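Local coordinates for organic hydroperoxide resistance protein OhrB (PDB 2BJO) that takes part in resistance to organic hydroperoxides and, as in other Ohr proteins, probably reduces them through a redox-active pair of cysteines, at residues Y121-A124 with T125-N128; M31-A34 with A35-Q39; R105-A108 with Q109-N113. The protein carries 3 engineered substitutions. All coordinates share one frame; numbering follows the deposited sequence.

Interaction 1: Y121-A124 with T125-N128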
ATOM      1  N   TYR A 121       1.488   6.911   5.316  1.00 22.16           N
ATOM      2  CA  TYR A 121       1.088   6.866   3.895  1.00 22.20           C
ATOM      3  C   TYR A 121       0.856   8.269   3.311  1.00 23.98           C
ATOM      4  O   TYR A 121       1.154   8.489   2.132  1.00 23.71           O
ATOM      5  CB  TYR A 121      -0.153   6.020   3.624  1.00 21.82           C
ATOM      6  CG  TYR A 121      -0.073   4.518   3.484  1.00 20.72           C
ATOM      7  CD1 TYR A 121      -0.795   3.877   2.479  1.00 22.05           C
ATOM      8  CD2 TYR A 121       0.682   3.729   4.343  1.00 21.14           C
ATOM      9  CE1 TYR A 121      -0.775   2.485   2.315  1.00 19.89           C
ATOM     10  CE2 TYR A 121       0.720   2.350   4.209  1.00 23.29           C
ATOM     11  CZ  TYR A 121      -0.015   1.739   3.195  1.00 22.55           C
ATOM     12  OH  TYR A 121       0.046   0.380   3.085  1.00 23.40           O
ATOM     13  N   SER A 122       0.363   9.200   4.130  1.00 21.97           N
ATOM     14  CA  SER A 122       0.107  10.603   3.750  1.00 20.69           C
ATOM     15  C   SER A 122       1.409  11.354   3.501  1.00 19.24           C
ATOM     16  O   SER A 122       1.546  12.155   2.578  1.00 17.41           O
ATOM     17  CB  SER A 122      -0.772  11.319   4.783  1.00 18.13           C
ATOM     18  OG  SER A 122      -2.010  10.633   4.910  1.00 20.31           O
ATOM     19  N   LYS A 123       2.376  11.074   4.361  1.00 20.11           N
ATOM     20  CA  LYS A 123       3.741  11.568   4.225  1.00 20.64           C
ATOM     21  C   LYS A 123       4.380  10.988   2.954  1.00 20.40           C
ATOM     22  O   LYS A 123       4.989  11.726   2.192  1.00 19.27           O
ATOM     23  CB  LYS A 123       4.566  11.183   5.459  1.00 21.60           C
ATOM     24  CG  LYS A 123       4.226  11.906   6.751  1.00 22.93           C
ATOM     25  CD  LYS A 123       5.192  11.400   7.831  1.00 23.01           C
ATOM     26  CE  LYS A 123       5.070  12.149   9.137  1.00 22.08           C
ATOM     27  NZ  LYS A 123       6.195  11.829  10.073  1.00 23.86           N
ATOM     28  N   ALA A 124       4.255   9.682   2.717  1.00 20.22           N
ATOM     29  CA  ALA A 124       4.859   9.041   1.537  1.00 22.60           C
ATOM     30  C   ALA A 124       4.347   9.591   0.194  1.00 22.26           C
ATOM     31  O   ALA A 124       5.109   9.682  -0.771  1.00 18.26           O
ATOM     32  CB  ALA A 124       4.643   7.529   1.572  1.00 23.67           C
ATOM     33  N   THR A 125       3.073   9.979   0.177  1.00 22.49           N
ATOM     34  CA  THR A 125       2.386  10.474  -1.013  1.00 24.04           C
ATOM     35  C   THR A 125       2.253  11.983  -1.146  1.00 22.97           C
ATOM     36  O   THR A 125       1.748  12.460  -2.163  1.00 24.45           O
ATOM     37  CB  THR A 125       0.965   9.840  -1.169  1.00 23.81           C
ATOM     38  OG1 THR A 125       0.058  10.209  -0.110  1.00 26.19           O
ATOM     39  CG2 THR A 125       1.114   8.335  -1.291  1.00 21.54           C
ATOM     40  N   ARG A 126       2.700  12.729  -0.139  1.00 26.47           N
ATOM     41  CA  ARG A 126       2.525  14.170  -0.078  1.00 24.64           C
ATOM     42  C   ARG A 126       3.084  14.815  -1.332  1.00 26.41           C
ATOM     43  O   ARG A 126       4.250  14.604  -1.694  1.00 26.63           O
ATOM     44  CB  ARG A 126       3.251  14.761   1.128  1.00 27.20           C
ATOM     45  CG  ARG A 126       2.896  16.233   1.392  1.00 29.23           C
ATOM     46  CD  ARG A 126       1.603  16.354   2.195  1.00 29.22           C
ATOM     47  NE  ARG A 126       1.825  15.698   3.482  1.00 29.13           N
ATOM     48  CZ  ARG A 126       0.926  15.124   4.277  1.00 28.31           C
ATOM     49  NH1 ARG A 126      -0.355  15.097   3.946  1.00 26.96           N
ATOM     50  NH2 ARG A 126       1.346  14.559   5.410  1.00 27.48           N
ATOM     51  N   GLY A 127       2.240  15.593  -2.006  1.00 28.13           N
ATOM     52  CA  GLY A 127       2.694  16.327  -3.183  1.00 26.18           C
ATOM     53  C   GLY A 127       2.764  15.549  -4.476  1.00 25.47           C
ATOM     54  O   GLY A 127       3.111  16.133  -5.501  1.00 27.09           O
ATOM     55  N   ASN A 128       2.444  14.262  -4.424  1.00 25.09           N
ATOM     56  CA  ASN A 128       2.410  13.360  -5.569  1.00 25.90           C
ATOM     57  C   ASN A 128       0.981  12.918  -5.937  1.00 26.42           C
ATOM     58  O   ASN A 128       0.615  12.772  -7.101  1.00 26.90           O
ATOM     59  CB  ASN A 128       3.228  12.106  -5.249  1.00 26.27           C
ATOM     60  CG  ASN A 128       4.719  12.351  -4.982  1.00 24.18           C
ATOM     61  OD1 ASN A 128       5.298  11.715  -4.099  1.00 24.66           O
ATOM     62  ND2 ASN A 128       5.341  13.225  -5.740  1.00 16.40           N
TER
HETATM   63  O   HOH W   1      -0.587  12.820   1.001  1.00 23.36           O
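Y121, S122 and K123 meet T125 and R126 at the C-terminal end of the short helix 120-125, where the chain leaves for strand 132-135. Backbone bonds come first. T125 N donates to Y121 O at 3.1 Å. R126 N reaches K123 O at 3.4 Å, a weak bond. Beyond them the chain makes a type II beta turn, T125 to N128, with G127 at positive phi and N128 N bonded to T125 O.

The T125 hydroxyl comes next. With chi1 at 65°, T125 OG1 folds back over the preceding turn and lies 3.0 Å from Y121 O. A water donates to S122 O and also bonds T125 OG1.

Charged and aromatic ends have partners elsewhere. K123 NZ makes salt bridges to D84 and D87 of the second subunit, and Y121 OH bonds P44 O of that subunit. S122 OG pairs with Y52 OH, and Y121 packs on C55 of the C55-C119 disulfide. This turn therefore joins the disulfide region to the dimer interface.

R126 bends at chi2 (83°) and chi3 (62°), which brings its guanidinium back over the helix end. NH2 bonds H116 O. One face of the group lies over the S122 carbonyl, with S122 O 3.5 Å from R126 CZ.

Interaction 2: M31-A34 with A35-Q39. Engineered in segment 35-39: A35 (natural residue Lys), A36 (natural residue Lys), A37 (natural residue Glu).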
ATOM      1  N   MET A  31      -6.821  -9.441 -12.727  1.00 33.97           N
ATOM      2  CA  MET A  31      -7.013  -8.437 -13.762  1.00 35.46           C
ATOM      3  C   MET A  31      -8.477  -8.021 -13.714  1.00 33.71           C
ATOM      4  O   MET A  31      -9.256  -8.685 -13.022  1.00 31.66           O
ATOM      5  CB  MET A  31      -6.685  -9.031 -15.130  1.00 38.99           C
ATOM      6  CG  MET A  31      -5.598 -10.094 -15.061  1.00 41.91           C
ATOM      7  SD  MET A  31      -4.436  -9.917 -16.409  1.00 44.94           S
ATOM      8  CE  MET A  31      -3.693  -8.392 -15.802  1.00 43.81           C
ATOM      9  N   PRO A  32      -8.828  -6.921 -14.405  1.00 32.37           N
ATOM     10  CA  PRO A  32     -10.209  -6.453 -14.532  1.00 31.91           C
ATOM     11  C   PRO A  32     -11.264  -7.504 -14.925  1.00 29.72           C
ATOM     12  O   PRO A  32     -12.395  -7.331 -14.507  1.00 27.82           O
ATOM     13  CB  PRO A  32     -10.072  -5.322 -15.558  1.00 32.74           C
ATOM     14  CG  PRO A  32      -8.741  -4.740 -15.225  1.00 32.59           C
ATOM     15  CD  PRO A  32      -7.897  -5.977 -15.055  1.00 32.40           C
ATOM     16  N   ASN A  33     -10.924  -8.554 -15.673  1.00 27.98           N
ATOM     17  CA  ASN A  33     -11.851  -9.615 -16.066  1.00 28.95           C
ATOM     18  C   ASN A  33     -11.969 -10.798 -15.097  1.00 27.63           C
ATOM     19  O   ASN A  33     -12.433 -11.867 -15.468  1.00 26.74           O
ATOM     20  CB  ASN A  33     -11.526 -10.089 -17.500  1.00 28.77           C
ATOM     21  CG  ASN A  33     -10.242 -10.907 -17.616  1.00 29.15           C
ATOM     22  OD1 ASN A  33      -9.340 -10.873 -16.764  1.00 29.35           O
ATOM     23  ND2 ASN A  33     -10.176 -11.673 -18.697  1.00 24.05           N
ATOM     24  N   ALA A  34     -11.556 -10.633 -13.843  1.00 29.17           N
ATOM     25  CA  ALA A  34     -11.527 -11.733 -12.863  1.00 28.60           C
ATOM     26  C   ALA A  34     -12.845 -12.480 -12.640  1.00 28.76           C
ATOM     27  O   ALA A  34     -12.847 -13.719 -12.598  1.00 26.56           O
ATOM     28  CB  ALA A  34     -11.000 -11.249 -11.501  1.00 28.13           C
ATOM     29  N   ALA A  35     -13.934 -11.729 -12.496  1.00 27.64           N
ATOM     30  CA  ALA A  35     -15.255 -12.310 -12.302  1.00 30.28           C
ATOM     31  C   ALA A  35     -15.571 -13.201 -13.506  1.00 29.84           C
ATOM     32  O   ALA A  35     -15.894 -14.362 -13.312  1.00 30.53           O
ATOM     33  CB  ALA A  35     -16.326 -11.235 -12.116  1.00 30.67           C
ATOM     34  N   ALA A  36     -15.458 -12.666 -14.720  1.00 30.13           N
ATOM     35  CA  ALA A  36     -15.714 -13.386 -15.972  1.00 30.51           C
ATOM     36  C   ALA A  36     -14.891 -14.670 -16.129  1.00 30.50           C
ATOM     37  O   ALA A  36     -15.415 -15.713 -16.536  1.00 29.27           O
ATOM     38  CB  ALA A  36     -15.462 -12.459 -17.176  1.00 31.24           C
ATOM     39  N   ALA A  37     -13.604 -14.545 -15.801  1.00 30.45           N
ATOM     40  CA  ALA A  37     -12.632 -15.633 -15.858  1.00 28.64           C
ATOM     41  C   ALA A  37     -12.673 -16.574 -14.642  1.00 31.33           C
ATOM     42  O   ALA A  37     -11.885 -17.524 -14.607  1.00 33.50           O
ATOM     43  CB  ALA A  37     -11.237 -15.039 -16.036  1.00 27.29           C
ATOM     44  N   GLY A  38     -13.559 -16.363 -13.665  1.00 29.91           N
ATOM     45  CA  GLY A  38     -13.616 -17.194 -12.467  1.00 28.61           C
ATOM     46  C   GLY A  38     -12.374 -17.149 -11.580  1.00 29.32           C
ATOM     47  O   GLY A  38     -12.042 -18.129 -10.918  1.00 26.68           O
ATOM     48  N   GLN A  39     -11.666 -16.023 -11.540  1.00 27.69           N
ATOM     49  CA  GLN A  39     -10.464 -15.905 -10.721  1.00 28.16           C
ATOM     50  C   GLN A  39     -10.835 -15.106  -9.477  1.00 28.56           C
ATOM     51  O   GLN A  39     -11.772 -14.318  -9.486  1.00 28.81           O
ATOM     52  CB  GLN A  39      -9.289 -15.276 -11.481  1.00 30.07           C
ATOM     53  CG  GLN A  39      -8.813 -15.998 -12.737  1.00 31.33           C
ATOM     54  CD  GLN A  39      -8.382 -17.432 -12.526  1.00 33.29           C
ATOM     55  OE1 GLN A  39      -7.461 -17.739 -11.753  1.00 34.19           O
ATOM     56  NE2 GLN A  39      -9.049 -18.336 -13.241  1.00 36.59           N
TER
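N33 and A34 present their carbonyls to the backbone of A37 to Q39, in a surface loop that closes with the Schellman pattern of bonds. The loop joins strand 26-28 to helix 44-65. Two type I beta turns build it, M31 to A34 and A35 to G38.

N33 O accepts from A37 N at 2.9 Å. A34 O accepts from Q39 N at 2.8 Å. That is the outer, six-to-one bond of the motif. The inner one runs from G38 N to A35 O at 3.1 Å. G38 N is also near A34 O, but the angle is too poor for a bond. G38 has the positive phi (64°) that turns the chain at this point of the motif. The first turn is closed by A34 N, which donates to M31 O at 3.1 Å.

A35, A36 and A37 are engineered, replacing Lys, Lys and Glu. A37 CB comes within 3.4 Å of N33 O. A34 CB sits 4.4 Å from Q39 CB.

Q39 touches V30 of the same chain. Its side chain bends at chi2 (-58°) and doubles back on the turn. Q39 NE2 donates to A37 O at 3.3 Å; the donor stands above the carbonyl plane, while A37 O lies near the plane of the Q39 amide.

Interaction 3: R105-A108 with Q109-N113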
ATOM      1  N   ARG A 105     -18.359  17.013  15.187  1.00 19.07           N
ATOM      2  CA  ARG A 105     -17.842  17.306  13.865  1.00 21.06           C
ATOM      3  C   ARG A 105     -16.647  18.264  13.834  1.00 18.03           C
ATOM      4  O   ARG A 105     -15.682  17.977  13.114  1.00 18.10           O
ATOM      5  CB  ARG A 105     -18.965  17.818  12.958  1.00 21.59           C
ATOM      6  CG  ARG A 105     -18.565  17.694  11.502  1.00 24.60           C
ATOM      7  CD  ARG A 105     -19.342  18.675  10.672  1.00 26.16           C
ATOM      8  NE  ARG A 105     -18.544  18.951   9.484  1.00 28.19           N
ATOM      9  CZ  ARG A 105     -18.672  18.313   8.338  1.00 28.96           C
ATOM     10  NH1 ARG A 105     -19.576  17.342   8.218  1.00 32.85           N
ATOM     11  NH2 ARG A 105     -17.882  18.673   7.332  1.00 29.36           N
ATOM     12  N   GLU A 106     -16.703  19.363  14.581  1.00 19.10           N
ATOM     13  CA  GLU A 106     -15.588  20.302  14.672  1.00 21.51           C
ATOM     14  C   GLU A 106     -14.344  19.538  15.094  1.00 17.81           C
ATOM     15  O   GLU A 106     -13.268  19.747  14.575  1.00 18.67           O
ATOM     16  CB  GLU A 106     -15.601  21.356  15.790  1.00 23.76           C
ATOM     17  CG  GLU A 106     -16.839  22.024  16.249  1.00 27.32           C
ATOM     18  CD  GLU A 106     -17.793  21.217  17.092  1.00 26.61           C
ATOM     19  OE1 GLU A 106     -18.056  21.625  18.249  1.00 26.80           O
ATOM     20  OE2 GLU A 106     -18.275  20.229  16.504  1.00 26.45           O
ATOM     21  N   LYS A 107     -14.493  18.670  16.081  1.00 19.72           N
ATOM     22  CA  LYS A 107     -13.351  17.888  16.560  1.00 19.77           C
ATOM     23  C   LYS A 107     -12.889  16.883  15.523  1.00 20.44           C
ATOM     24  O   LYS A 107     -11.676  16.706  15.320  1.00 18.22           O
ATOM     25  CB  LYS A 107     -13.695  17.248  17.917  1.00 19.86           C
ATOM     26  CG  LYS A 107     -12.723  16.225  18.430  1.00 20.66           C
ATOM     27  CD  LYS A 107     -11.348  16.648  18.941  1.00 24.30           C
ATOM     28  CE  LYS A 107     -10.770  18.020  18.728  1.00 25.42           C
ATOM     29  NZ  LYS A 107     -11.017  18.934  19.876  1.00 22.48           N
ATOM     30  N   ALA A 108     -13.867  16.223  14.897  1.00 21.99           N
ATOM     31  CA  ALA A 108     -13.571  15.279  13.804  1.00 22.91           C
ATOM     32  C   ALA A 108     -12.717  15.953  12.708  1.00 23.00           C
ATOM     33  O   ALA A 108     -11.680  15.392  12.309  1.00 25.19           O
ATOM     34  CB  ALA A 108     -14.851  14.634  13.238  1.00 20.05           C
ATOM     35  N   GLN A 109     -13.142  17.134  12.256  1.00 25.31           N
ATOM     36  CA  GLN A 109     -12.395  17.903  11.255  1.00 25.56           C
ATOM     37  C   GLN A 109     -10.947  18.126  11.697  1.00 25.46           C
ATOM     38  O   GLN A 109     -10.005  17.887  10.930  1.00 25.60           O
ATOM     39  CB  GLN A 109     -13.030  19.264  10.957  1.00 27.99           C
ATOM     40  CG  GLN A 109     -12.375  19.965   9.750  1.00 30.17           C
ATOM     41  CD  GLN A 109     -12.621  19.146   8.483  1.00 32.23           C
ATOM     42  OE1 GLN A 109     -11.737  18.461   7.956  1.00 33.38           O
ATOM     43  NE2 GLN A 109     -13.862  19.185   8.022  1.00 31.60           N
ATOM     44  N   GLU A 110     -10.788  18.568  12.938  1.00 22.94           N
ATOM     45  CA  GLU A 110      -9.452  18.839  13.463  1.00 25.13           C
ATOM     46  C   GLU A 110      -8.578  17.595  13.482  1.00 21.98           C
ATOM     47  O   GLU A 110      -7.433  17.665  13.042  1.00 18.71           O
ATOM     48  CB  GLU A 110      -9.553  19.438  14.870  1.00 26.26           C
ATOM     49  CG  GLU A 110      -8.237  19.771  15.571  1.00 27.06           C
ATOM     50  CD  GLU A 110      -8.438  19.905  17.066  1.00 29.74           C
ATOM     51  OE1 GLU A 110      -7.535  19.492  17.828  1.00 33.96           O
ATOM     52  OE2 GLU A 110      -9.506  20.411  17.472  1.00 30.16           O
ATOM     53  N   LEU A 111      -9.108  16.479  13.980  1.00 22.90           N
ATOM     54  CA  LEU A 111      -8.334  15.230  14.073  1.00 24.27           C
ATOM     55  C   LEU A 111      -7.994  14.515  12.762  1.00 24.05           C
ATOM     56  O   LEU A 111      -6.992  13.829  12.651  1.00 21.64           O
ATOM     57  CB  LEU A 111      -9.031  14.231  15.003  1.00 22.60           C
ATOM     58  CG  LEU A 111      -9.166  14.797  16.425  1.00 23.86           C
ATOM     59  CD1 LEU A 111      -9.894  13.715  17.163  1.00 24.69           C
ATOM     60  CD2 LEU A 111      -7.893  15.182  17.155  1.00 25.88           C
ATOM     61  N   VAL A 112      -8.868  14.678  11.778  1.00 25.18           N
ATOM     62  CA  VAL A 112      -8.641  14.223  10.423  1.00 24.99           C
ATOM     63  C   VAL A 112      -7.430  14.960   9.834  1.00 25.29           C
ATOM     64  O   VAL A 112      -6.525  14.344   9.262  1.00 23.98           O
ATOM     65  CB  VAL A 112      -9.948  14.367   9.615  1.00 25.64           C
ATOM     66  CG1 VAL A 112      -9.747  14.286   8.093  1.00 28.09           C
ATOM     67  CG2 VAL A 112     -10.926  13.278  10.014  1.00 26.74           C
ATOM     68  N   ASN A 113      -7.407  16.283   9.974  1.00 24.73           N
ATOM     69  CA  ASN A 113      -6.273  17.038   9.456  1.00 24.96           C
ATOM     70  C   ASN A 113      -4.998  16.615  10.171  1.00 25.34           C
ATOM     71  O   ASN A 113      -4.003  16.356   9.502  1.00 25.63           O
ATOM     72  CB  ASN A 113      -6.483  18.534   9.585  1.00 24.24           C
ATOM     73  CG  ASN A 113      -7.671  19.040   8.798  1.00 26.27           C
ATOM     74  OD1 ASN A 113      -8.072  18.451   7.803  1.00 26.49           O
ATOM     75  ND2 ASN A 113      -8.250  20.155   9.248  1.00 28.10           N
TER
HETATM   76  O   HOH W   2     -11.663  21.918  16.300  1.00 47.79           O
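The first turns of helix 105-118 bring K107 against E110 and L111. K107 NZ and E110 OE2 form a salt bridge at 3.2 Å. The lysine leaves with CG anti to the backbone N (chi1 170°) and then curls round toward the carboxylate. Its chi3 is nearly eclipsed (-12°) and K107 CE crowds E110 OE2 at 3.0 Å, so the lysine end is strained and its exact placement doubtful. E110 is extended and crosses it at a slant. A water donates to both E110 OE2 and E106 O, tying the carboxylate to the backbone. E110 OE1 bonds Q67 NE2, so both carboxylate oxygens are held.

The lysine's aliphatic part is used too: K107 CD lies 3.7 Å from L111 CD1. L111 goes on to pack against L60, V63 and A64 of helix 44-65, the long helix of the OsmC-like fold. A108 and V112 touch strand 132-135 at L135 and L133.

Regular i to i+4 bonds carry the backbone, from Q109 N to R105 O (2.8 Å) through V112 N to A108 O. R105 and Q109 run side by side, their flat ends turned 58° apart, with R105 NH2 4.1 Å from Q109 NE2.

Overall arrangement
All three are local contacts, but their settings differ. Interaction 2 is a surface loop, and no other chain of the assembly touches it. Interactions 1 and 3 are partly buried and both touch helix 44-65. They lie on successive helices, with centres about 20 Å apart and nearest atoms about 7 Å apart. Interaction 2 is on the opposite side of the chain's centre from each of them, about 31 Å from interaction 1 and 40 Å from interaction 3, centre to centre. Its bonds are mostly backbone to backbone. Interaction 3 adds a salt bridge within the helix, on its more exposed side. Interaction 1 sends its lysine to acidic residues of the second subunit.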